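Local coordinates for protein Cg10997-pa (PDB 2YV7) that may insert into membranes from a soluble globular state and form chloride channels, with activity that depends on pH, at residues 85-90 against 98-103; 22-27 against 62-67; 46-51 against 215-220. One frame throughout, in Å; residues are numbered along the deposited sequence.

Contact 1. Residues 85-90 against 98-103; sequences PILIDN and EKIERH. With CA (calcium ion), chain B.
P85 follows a cis peptide bond and turns its carbonyl oxygen to a calcium ion and to a methyl group of I100: P85 O is 2.6 Å from the calcium and 3.3 Å from I100 CD1. A cis-proline at the start of this strand is a hallmark of the thioredoxin fold, shared by GSTs. The carbonyl oxygens of H83 and L95 bind the same ion, and N97 belongs to the site as well. I100 grips the strand with two branches. Its extended CG1 arm carries CD1 to the proline, P85 CG lying 4.2 Å from I100 CD1, and its CG2 meets L87, with L87 CD1 3.7 Å from I100 CG2. L87 reaches the helix because its CG stands anti to the backbone N (chi1 179°), and the two side chains run antiparallel alongside one another. The branched side chains of L87 and I100 and the compact ring of P85 suit this buried apolar seam. Farther along, D89 lies beside the H103 ring, but the imidazole is probably flipped in the model. Strand 86-89 lies between strands 22-28 and 92-94, with segment 98-103 of helix 97-107 at 38° to it; Y46 of helix 41-55 touches both P85 and I100.

Contact 2. Residues 22-27 against 62-67; sequences EIELII and KVTTVD
E24 runs alongside K62 and reaches forward to T64. E24 CB lies 3.9 Å from K62 O; E24 CG, anti to the backbone N (chi1 179°), passes 3.5 Å from T64 OG1. The extended chain carries E24 CD to 3.3 Å from T64 OG1, with the carboxylate between threonine and lysine. OE2 accepts from the threonine hydroxyl, though the modelled separation of 2.4 Å between E24 OE2 and T64 OG1 is so short that its exact value is doubtful. OE1 makes a long salt bridge with the lysine, E24 OE1 to K62 NZ being 3.8 Å. Long polar chains suit the face of the sheet carrying E24, K62 and T64, where K62 on the outermost strand is exposed. On the other face, where L25 and V63 also point, apolar groups meet instead: I27 CD1 sits 3.6 Å from V63 CG1, and L25 and V63 both touch F47 of the covering helix. Beneath the side chains, five backbone hydrogen bonds join the strands, running from K62 N to I23 O at one end to V66 N and I27 O, 2.8 Å apart, at the other. Parallel strands 22-28 and 60-66, linked through helix 41-55, form the beta-alpha-beta crossover that opens a thioredoxin-like domain.

Contact 3. Residues 46-51 against 215-220; sequences YFMDLY and DAFTQS
F47 and M48 close tightly on S220 and A216, whereas Y51 meets D215 and Q219 at the more open end. The tight part is built on small residues. S220 CB stands over the face of the F47 ring, 3.6 Å from its centroid and 15° off the normal, a CH-pi contact; the small serine lets its CB sit close on the ring. M48 CG is wedged against two oxygens, 3.3 Å from S220 OG and 3.4 Å from A216 O. A bend at chi3 (72°) then swings the methionine methyl onto the next residue, F217, where M48 CE lies 4.0 Å from F217 CB, with the sulfur obliquely beside the phenylalanine ring as a Met-aromatic contact. The alanine lets the backbones come close: M48 CA and A216 CA are 5.1 Å apart. The buried S220 hydroxyl is also hydrogen-bonded with Q44.

Toward solvent the contact relaxes. One side of the Y51 ring lies along D215, A216 and Q219, with Y51 CD1 3.7 Å from A216 CB, Y51 OH 3.7 Å from D215 CB and Y51 CE2 3.7 Å from Q219 CG; the D215 carbonyl oxygen stands over the ring face. A tyrosine suits such a border, since its ring covers the alanine while its polar end lies beside the exposed D215 and Q219. Replacing it with an alanine would probably open a gap over A216 and leave the chains of D215 and Q219 without the surface they rest on.

Segments 46-51 and 215-220 run at 136° to each other, and L25 and I27 lie behind F47 on the sheet. Such packing of the first helix of a thioredoxin-like domain against the helical C-terminal part belongs to the domain interface of the GST fold, here involving the segment predicted to enter the membrane.

Overall arrangement
From the N terminus, the chain lays down 22-27, passes through 46-51 in the connecting helix, and returns at 62-67, where contact 2 closes the first loop. Contact 1 follows in series, a short closure between 85-90 and 98-103 that brings the next strand and helix together. Contact 3 spans far more sequence: it starts inside the loop of contact 2, so the two cross, and it ends at 215-220, with contact 1 nested within. Contacts 1 and 2 share the sheet, strand 86-89 running antiparallel beside 22-28. Y46 and F47 connect contact 3 to the others, Y46 through P85, I100 and E101, F47 through L25 and V63. Together they tie sheet, helices and C-terminal domain.

Contact 1. Residues 85-90 against 98-103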
loop_
_atom_site.group_PDB
_atom_site.type_symbol
_atom_site.label_atom_id
_atom_site.label_comp_id
_atom_site.label_asym_id
_atom_site.label_seq_id
_atom_site.Cartn_x
_atom_site.Cartn_y
_atom_site.Cartn_z
ATOM N N PRO A 85 -2.594 2.484 -11.251
ATOM C CA PRO A 85 -1.219 2.551 -11.712
ATOM C C PRO A 85 -1.070 1.933 -13.090
ATOM O O PRO A 85 -1.864 1.082 -13.503
ATOM C CB PRO A 85 -0.462 1.670 -10.728
ATOM C CG PRO A 85 -1.477 0.695 -10.253
ATOM C CD PRO A 85 -2.799 1.398 -10.265
ATOM N N ILE A 86 -0.026 2.382 -13.752
ATOM C CA ILE A 86 0.394 1.872 -15.051
ATOM C C ILE A 86 1.875 1.692 -14.953
ATOM O O ILE A 86 2.585 2.579 -14.469
ATOM C CB ILE A 86 0.048 2.907 -16.169
ATOM C CG1 ILE A 86 -1.465 2.962 -16.379
ATOM C CG2 ILE A 86 0.852 2.550 -17.462
ATOM C CD1 ILE A 86 -1.998 4.287 -16.985
ATOM N N LEU A 87 2.392 0.534 -15.409
ATOM C CA LEU A 87 3.817 0.244 -15.275
ATOM C C LEU A 87 4.466 0.272 -16.686
ATOM O O LEU A 87 3.957 -0.366 -17.589
ATOM C CB LEU A 87 4.052 -1.131 -14.630
ATOM C CG LEU A 87 5.457 -1.688 -14.399
ATOM C CD1 LEU A 87 5.456 -2.826 -13.415
ATOM C CD2 LEU A 87 6.136 -2.205 -15.700
ATOM N N ILE A 88 5.511 1.073 -16.847
ATOM C CA ILE A 88 6.138 1.242 -18.188
ATOM C C ILE A 88 7.547 0.706 -18.082
ATOM O O ILE A 88 8.364 1.181 -17.279
ATOM C CB ILE A 88 6.125 2.713 -18.723
ATOM C CG1 ILE A 88 4.719 3.327 -18.671
ATOM C CG2 ILE A 88 6.661 2.749 -20.195
ATOM C CD1 ILE A 88 4.654 4.762 -19.181
ATOM N N ASP A 89 7.795 -0.330 -18.881
ATOM C CA ASP A 89 9.057 -1.074 -18.901
ATOM C C ASP A 89 9.615 -0.958 -20.343
ATOM O O ASP A 89 9.115 -1.630 -21.249
ATOM C CB ASP A 89 8.745 -2.539 -18.544
ATOM C CG ASP A 89 9.987 -3.435 -18.456
ATOM O OD1 ASP A 89 11.137 -2.990 -18.710
ATOM O OD2 ASP A 89 9.798 -4.634 -18.129
ATOM N N ASN A 90 10.603 -0.079 -20.559
ATOM C CA ASN A 90 11.126 0.167 -21.917
ATOM C C ASN A 90 9.997 0.231 -22.997
ATOM O O ASN A 90 9.910 -0.639 -23.877
ATOM C CB ASN A 90 12.167 -0.922 -22.273
ATOM C CG ASN A 90 13.352 -0.387 -23.081
ATOM O OD1 ASN A 90 13.179 0.308 -24.083
ATOM N ND2 ASN A 90 14.559 -0.745 -22.660
ATOM N N GLU A 98 -3.737 -6.697 -12.384
ATOM C CA GLU A 98 -3.332 -8.108 -12.294
ATOM C C GLU A 98 -2.142 -8.404 -13.190
ATOM O O GLU A 98 -1.271 -9.213 -12.827
ATOM C CB GLU A 98 -4.489 -9.068 -12.609
ATOM C CG GLU A 98 -4.202 -10.505 -12.149
ATOM C CD GLU A 98 -5.406 -11.426 -12.241
ATOM O OE1 GLU A 98 -6.548 -10.934 -12.410
ATOM O OE2 GLU A 98 -5.201 -12.657 -12.144
ATOM N N LYS A 99 -2.077 -7.728 -14.334
ATOM C CA LYS A 99 -0.948 -7.910 -15.277
ATOM C C LYS A 99 0.321 -7.201 -14.820
ATOM O O LYS A 99 1.404 -7.702 -15.064
ATOM C CB LYS A 99 -1.315 -7.522 -16.717
ATOM C CG LYS A 99 -2.571 -8.203 -17.231
ATOM C CD LYS A 99 -2.779 -7.975 -18.721
ATOM C CE LYS A 99 -4.157 -8.485 -19.131
ATOM N NZ LYS A 99 -4.257 -8.598 -20.612
ATOM N N ILE A 100 0.177 -6.056 -14.128
ATOM C CA ILE A 100 1.311 -5.391 -13.498
ATOM C C ILE A 100 1.976 -6.302 -12.499
ATOM O O ILE A 100 3.195 -6.445 -12.501
ATOM C CB ILE A 100 0.903 -4.031 -12.829
ATOM C CG1 ILE A 100 0.373 -3.063 -13.910
ATOM C CG2 ILE A 100 2.068 -3.464 -12.008
ATOM C CD1 ILE A 100 -0.146 -1.712 -13.421
ATOM N N GLU A 101 1.177 -6.933 -11.617
ATOM C CA GLU A 101 1.747 -7.942 -10.685
ATOM C C GLU A 101 2.498 -9.049 -11.377
ATOM O O GLU A 101 3.658 -9.345 -11.043
ATOM C CB GLU A 101 0.644 -8.598 -9.838
ATOM C CG GLU A 101 0.219 -7.697 -8.804
ATOM C CD GLU A 101 -0.595 -8.312 -7.636
ATOM O OE1 GLU A 101 -0.513 -9.528 -7.288
ATOM O OE2 GLU A 101 -1.299 -7.495 -7.044
ATOM N N ARG A 102 1.809 -9.666 -12.330
ATOM C CA ARG A 102 2.334 -10.774 -13.095
ATOM C C ARG A 102 3.627 -10.334 -13.752
ATOM O O ARG A 102 4.599 -11.068 -13.708
ATOM C CB ARG A 102 1.284 -11.254 -14.114
ATOM C CG ARG A 102 1.366 -12.724 -14.506
ATOM C CD ARG A 102 0.004 -13.233 -15.010
ATOM N NE ARG A 102 -0.060 -14.703 -15.051
ATOM C CZ ARG A 102 -0.193 -15.445 -16.157
ATOM N NH1 ARG A 102 -0.300 -14.877 -17.361
ATOM N NH2 ARG A 102 -0.233 -16.774 -16.056
ATOM N N HIS A 103 3.657 -9.113 -14.297
ATOM C CA HIS A 103 4.879 -8.583 -14.943
ATOM C C HIS A 103 6.032 -8.389 -13.964
ATOM O O HIS A 103 7.173 -8.746 -14.254
ATOM C CB HIS A 103 4.595 -7.270 -15.660
ATOM C CG HIS A 103 5.704 -6.819 -16.547
ATOM N ND1 HIS A 103 6.736 -6.023 -16.097
ATOM C CD2 HIS A 103 5.967 -7.086 -17.853
ATOM C CE1 HIS A 103 7.570 -5.786 -17.096
ATOM N NE2 HIS A 103 7.133 -6.426 -18.166
HETATM CA CA CA B . -4.298 0.212 -13.798
#

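Contact 2. Residues 22-27 against 62-67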
loop_
_atom_site.group_PDB
_atom_site.type_symbol
_atom_site.label_atom_id
_atom_site.label_comp_id
_atom_site.label_asym_id
_atom_site.label_seq_id
_atom_site.Cartn_x
_atom_site.Cartn_y
_atom_site.Cartn_z
ATOM N N GLU A 22 15.320 0.866 -16.312
ATOM C CA GLU A 22 14.529 1.879 -15.627
ATOM C C GLU A 22 13.057 1.520 -15.723
ATOM O O GLU A 22 12.505 1.421 -16.815
ATOM C CB GLU A 22 14.788 3.284 -16.181
ATOM C CG GLU A 22 13.546 4.174 -16.173
ATOM C CD GLU A 22 13.844 5.621 -15.884
ATOM O OE1 GLU A 22 14.572 5.898 -14.895
ATOM O OE2 GLU A 22 13.316 6.480 -16.630
ATOM N N ILE A 23 12.415 1.324 -14.573
ATOM C CA ILE A 23 10.967 1.120 -14.577
ATOM C C ILE A 23 10.289 2.411 -14.192
ATOM O O ILE A 23 10.744 3.082 -13.264
ATOM C CB ILE A 23 10.555 -0.044 -13.614
ATOM C CG1 ILE A 23 11.435 -1.275 -13.856
ATOM C CG2 ILE A 23 9.081 -0.432 -13.786
ATOM C CD1 ILE A 23 11.223 -1.957 -15.212
ATOM N N GLU A 24 9.211 2.750 -14.914
ATOM C CA GLU A 24 8.400 3.928 -14.619
ATOM C C GLU A 24 7.047 3.482 -14.076
ATOM O O GLU A 24 6.369 2.670 -14.695
ATOM C CB GLU A 24 8.186 4.811 -15.849
ATOM C CG GLU A 24 7.310 6.038 -15.531
ATOM C CD GLU A 24 7.137 7.045 -16.699
ATOM O OE1 GLU A 24 7.429 6.718 -17.877
ATOM O OE2 GLU A 24 6.667 8.170 -16.426
ATOM N N LEU A 25 6.678 3.978 -12.891
ATOM C CA LEU A 25 5.354 3.710 -12.351
ATOM C C LEU A 25 4.522 4.999 -12.381
ATOM O O LEU A 25 4.884 5.988 -11.766
ATOM C CB LEU A 25 5.420 3.141 -10.914
ATOM C CG LEU A 25 4.042 2.760 -10.355
ATOM C CD1 LEU A 25 3.411 1.600 -11.118
ATOM C CD2 LEU A 25 4.248 2.424 -8.848
ATOM N N ILE A 26 3.435 4.973 -13.135
ATOM C CA ILE A 26 2.518 6.110 -13.101
ATOM C C ILE A 26 1.509 5.923 -11.979
ATOM O O ILE A 26 0.834 4.891 -11.920
ATOM C CB ILE A 26 1.778 6.303 -14.425
ATOM C CG1 ILE A 26 2.818 6.517 -15.565
ATOM C CG2 ILE A 26 0.858 7.474 -14.326
ATOM C CD1 ILE A 26 2.215 6.974 -16.916
ATOM N N ILE A 27 1.365 6.946 -11.130
ATOM C CA ILE A 27 0.405 6.891 -9.995
ATOM C C ILE A 27 -0.580 8.079 -9.978
ATOM O O ILE A 27 -0.301 9.111 -10.544
ATOM C CB ILE A 27 1.152 6.705 -8.608
ATOM C CG1 ILE A 27 1.853 7.990 -8.174
ATOM C CG2 ILE A 27 2.020 5.464 -8.635
ATOM C CD1 ILE A 27 2.588 7.938 -6.784
ATOM N N LYS A 62 11.363 5.159 -11.434
ATOM C CA LYS A 62 10.850 6.492 -11.698
ATOM C C LYS A 62 9.359 6.473 -11.445
ATOM O O LYS A 62 8.624 5.685 -12.049
ATOM C CB LYS A 62 11.129 6.872 -13.163
ATOM C CG LYS A 62 10.458 8.117 -13.727
ATOM C CD LYS A 62 10.825 8.272 -15.261
ATOM C CE LYS A 62 10.172 9.487 -15.948
ATOM N NZ LYS A 62 10.159 9.384 -17.470
ATOM N N VAL A 63 8.929 7.336 -10.527
ATOM C CA VAL A 63 7.518 7.476 -10.180
ATOM C C VAL A 63 6.940 8.791 -10.723
ATOM O O VAL A 63 7.433 9.875 -10.390
ATOM C CB VAL A 63 7.318 7.327 -8.655
ATOM C CG1 VAL A 63 5.856 7.558 -8.256
ATOM C CG2 VAL A 63 7.768 5.938 -8.206
ATOM N N THR A 64 5.917 8.659 -11.573
ATOM C CA THR A 64 5.235 9.765 -12.242
ATOM C C THR A 64 3.835 9.917 -11.659
ATOM O O THR A 64 3.031 8.998 -11.700
ATOM C CB THR A 64 5.079 9.510 -13.750
ATOM O OG1 THR A 64 6.373 9.242 -14.328
ATOM C CG2 THR A 64 4.454 10.699 -14.436
ATOM N N THR A 65 3.541 11.103 -11.143
ATOM C CA THR A 65 2.238 11.387 -10.568
ATOM C C THR A 65 1.342 12.111 -11.593
ATOM O O THR A 65 1.754 13.119 -12.175
ATOM C CB THR A 65 2.436 12.217 -9.280
ATOM O OG1 THR A 65 3.428 11.578 -8.464
ATOM C CG2 THR A 65 1.215 12.267 -8.501
ATOM N N VAL A 66 0.148 11.599 -11.838
ATOM C CA VAL A 66 -0.806 12.275 -12.736
ATOM C C VAL A 66 -2.096 12.710 -12.018
ATOM O O VAL A 66 -2.738 11.950 -11.277
ATOM C CB VAL A 66 -1.162 11.429 -14.008
ATOM C CG1 VAL A 66 -1.368 10.002 -13.647
ATOM C CG2 VAL A 66 -2.440 11.940 -14.692
ATOM N N ASP A 67 -2.482 13.950 -12.277
ATOM C CA ASP A 67 -3.735 14.470 -11.738
ATOM C C ASP A 67 -4.773 14.014 -12.714
ATOM O O ASP A 67 -4.767 14.437 -13.874
ATOM C CB ASP A 67 -3.693 15.996 -11.666
ATOM C CG ASP A 67 -4.943 16.605 -11.040
ATOM O OD1 ASP A 67 -5.922 15.870 -10.715
ATOM O OD2 ASP A 67 -4.922 17.843 -10.872
#

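Contact 3. Residues 46-51 against 215-220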
loop_
_atom_site.group_PDB
_atom_site.type_symbol
_atom_site.label_atom_id
_atom_site.label_comp_id
_atom_site.label_asym_id
_atom_site.label_seq_id
_atom_site.Cartn_x
_atom_site.Cartn_y
_atom_site.Cartn_z
ATOM N N TYR A 46 2.220 -1.379 -5.547
ATOM C CA TYR A 46 3.196 -1.567 -6.657
ATOM C C TYR A 46 4.385 -0.602 -6.518
ATOM O O TYR A 46 5.514 -0.972 -6.837
ATOM C CB TYR A 46 2.532 -1.540 -8.050
ATOM C CG TYR A 46 1.378 -2.514 -8.180
ATOM C CD1 TYR A 46 1.374 -3.709 -7.440
ATOM C CD2 TYR A 46 0.230 -2.201 -8.927
ATOM C CE1 TYR A 46 0.292 -4.596 -7.476
ATOM C CE2 TYR A 46 -0.837 -3.093 -8.984
ATOM C CZ TYR A 46 -0.796 -4.276 -8.251
ATOM O OH TYR A 46 -1.895 -5.140 -8.282
ATOM N N PHE A 47 4.160 0.603 -5.987
ATOM C CA PHE A 47 5.254 1.507 -5.622
ATOM C C PHE A 47 6.165 0.761 -4.647
ATOM O O PHE A 47 7.364 0.721 -4.782
ATOM C CB PHE A 47 4.601 2.767 -4.998
ATOM C CG PHE A 47 5.516 3.969 -4.776
ATOM C CD1 PHE A 47 6.899 3.839 -4.493
ATOM C CD2 PHE A 47 4.957 5.239 -4.762
ATOM C CE1 PHE A 47 7.705 4.986 -4.241
ATOM C CE2 PHE A 47 5.775 6.405 -4.532
ATOM C CZ PHE A 47 7.140 6.256 -4.253
ATOM N N MET A 48 5.570 0.149 -3.607
ATOM C CA MET A 48 6.367 -0.549 -2.618
ATOM C C MET A 48 7.160 -1.724 -3.235
ATOM O O MET A 48 8.315 -1.877 -2.893
ATOM C CB MET A 48 5.451 -1.076 -1.490
ATOM C CG MET A 48 5.116 0.047 -0.545
ATOM S SD MET A 48 4.248 -0.538 0.953
ATOM C CE MET A 48 5.596 -1.363 1.793
ATOM N N ASP A 49 6.519 -2.555 -4.070
ATOM C CA ASP A 49 7.194 -3.725 -4.698
ATOM C C ASP A 49 8.393 -3.209 -5.478
ATOM O O ASP A 49 9.518 -3.705 -5.313
ATOM C CB ASP A 49 6.228 -4.426 -5.656
ATOM C CG ASP A 49 5.217 -5.268 -4.934
ATOM O OD1 ASP A 49 5.567 -5.736 -3.852
ATOM O OD2 ASP A 49 4.199 -5.535 -5.535
ATOM N N LEU A 50 8.157 -2.164 -6.262
ATOM C CA LEU A 50 9.256 -1.697 -7.151
ATOM C C LEU A 50 10.413 -1.037 -6.369
ATOM O O LEU A 50 11.602 -1.154 -6.708
ATOM C CB LEU A 50 8.654 -0.778 -8.210
ATOM C CG LEU A 50 7.797 -1.495 -9.250
ATOM C CD1 LEU A 50 6.870 -0.483 -10.043
ATOM C CD2 LEU A 50 8.629 -2.389 -10.200
ATOM N N TYR A 51 10.054 -0.319 -5.315
ATOM C CA TYR A 51 11.040 0.313 -4.458
ATOM C C TYR A 51 11.941 -0.749 -3.855
ATOM O O TYR A 51 13.173 -0.559 -3.786
ATOM C CB TYR A 51 10.345 1.199 -3.387
ATOM C CG TYR A 51 11.321 2.098 -2.654
ATOM C CD1 TYR A 51 12.165 1.570 -1.673
ATOM C CD2 TYR A 51 11.433 3.472 -2.989
ATOM C CE1 TYR A 51 13.085 2.352 -1.041
ATOM C CE2 TYR A 51 12.344 4.280 -2.333
ATOM C CZ TYR A 51 13.170 3.696 -1.361
ATOM O OH TYR A 51 14.111 4.422 -0.695
ATOM N N ASP A 215 11.828 2.084 4.367
ATOM C CA ASP A 215 11.864 3.135 3.352
ATOM C C ASP A 215 10.795 2.957 2.276
ATOM O O ASP A 215 10.203 3.934 1.842
ATOM C CB ASP A 215 13.243 3.260 2.715
ATOM C CG ASP A 215 14.277 3.856 3.665
ATOM O OD1 ASP A 215 13.887 4.584 4.633
ATOM O OD2 ASP A 215 15.474 3.553 3.465
ATOM N N ALA A 216 10.546 1.717 1.857
ATOM C CA ALA A 216 9.582 1.466 0.771
ATOM C C ALA A 216 8.223 1.964 1.221
ATOM O O ALA A 216 7.393 2.440 0.415
ATOM C CB ALA A 216 9.519 -0.008 0.436
ATOM N N PHE A 217 7.952 1.744 2.515
ATOM C CA PHE A 217 6.678 2.212 3.041
ATOM C C PHE A 217 6.611 3.731 3.119
ATOM O O PHE A 217 5.721 4.329 2.572
ATOM C CB PHE A 217 6.375 1.613 4.410
ATOM C CG PHE A 217 5.053 2.082 4.944
ATOM C CD1 PHE A 217 3.861 1.452 4.515
ATOM C CD2 PHE A 217 4.980 3.213 5.777
ATOM C CE1 PHE A 217 2.574 1.894 4.973
ATOM C CE2 PHE A 217 3.697 3.719 6.269
ATOM C CZ PHE A 217 2.475 3.051 5.846
ATOM N N THR A 218 7.564 4.330 3.807
ATOM C CA THR A 218 7.486 5.759 4.106
ATOM C C THR A 218 7.615 6.582 2.805
ATOM O O THR A 218 6.900 7.583 2.613
ATOM C CB THR A 218 8.570 6.186 5.136
ATOM O OG1 THR A 218 9.813 6.212 4.487
ATOM C CG2 THR A 218 8.715 5.261 6.320
ATOM N N GLN A 219 8.454 6.127 1.863
ATOM C CA GLN A 219 8.538 6.788 0.578
ATOM C C GLN A 219 7.220 6.743 -0.249
ATOM O O GLN A 219 6.951 7.635 -1.064
ATOM C CB GLN A 219 9.699 6.196 -0.235
ATOM C CG GLN A 219 11.046 6.473 0.371
ATOM C CD GLN A 219 11.317 7.965 0.416
ATOM O OE1 GLN A 219 11.330 8.637 -0.623
ATOM N NE2 GLN A 219 11.459 8.504 1.619
ATOM N N SER A 220 6.385 5.705 -0.040
ATOM C CA SER A 220 5.244 5.532 -0.859
ATOM C C SER A 220 3.944 5.928 -0.137
ATOM O O SER A 220 2.872 5.964 -0.712
ATOM C CB SER A 220 5.168 4.051 -1.282
ATOM O OG SER A 220 4.768 3.292 -0.142
#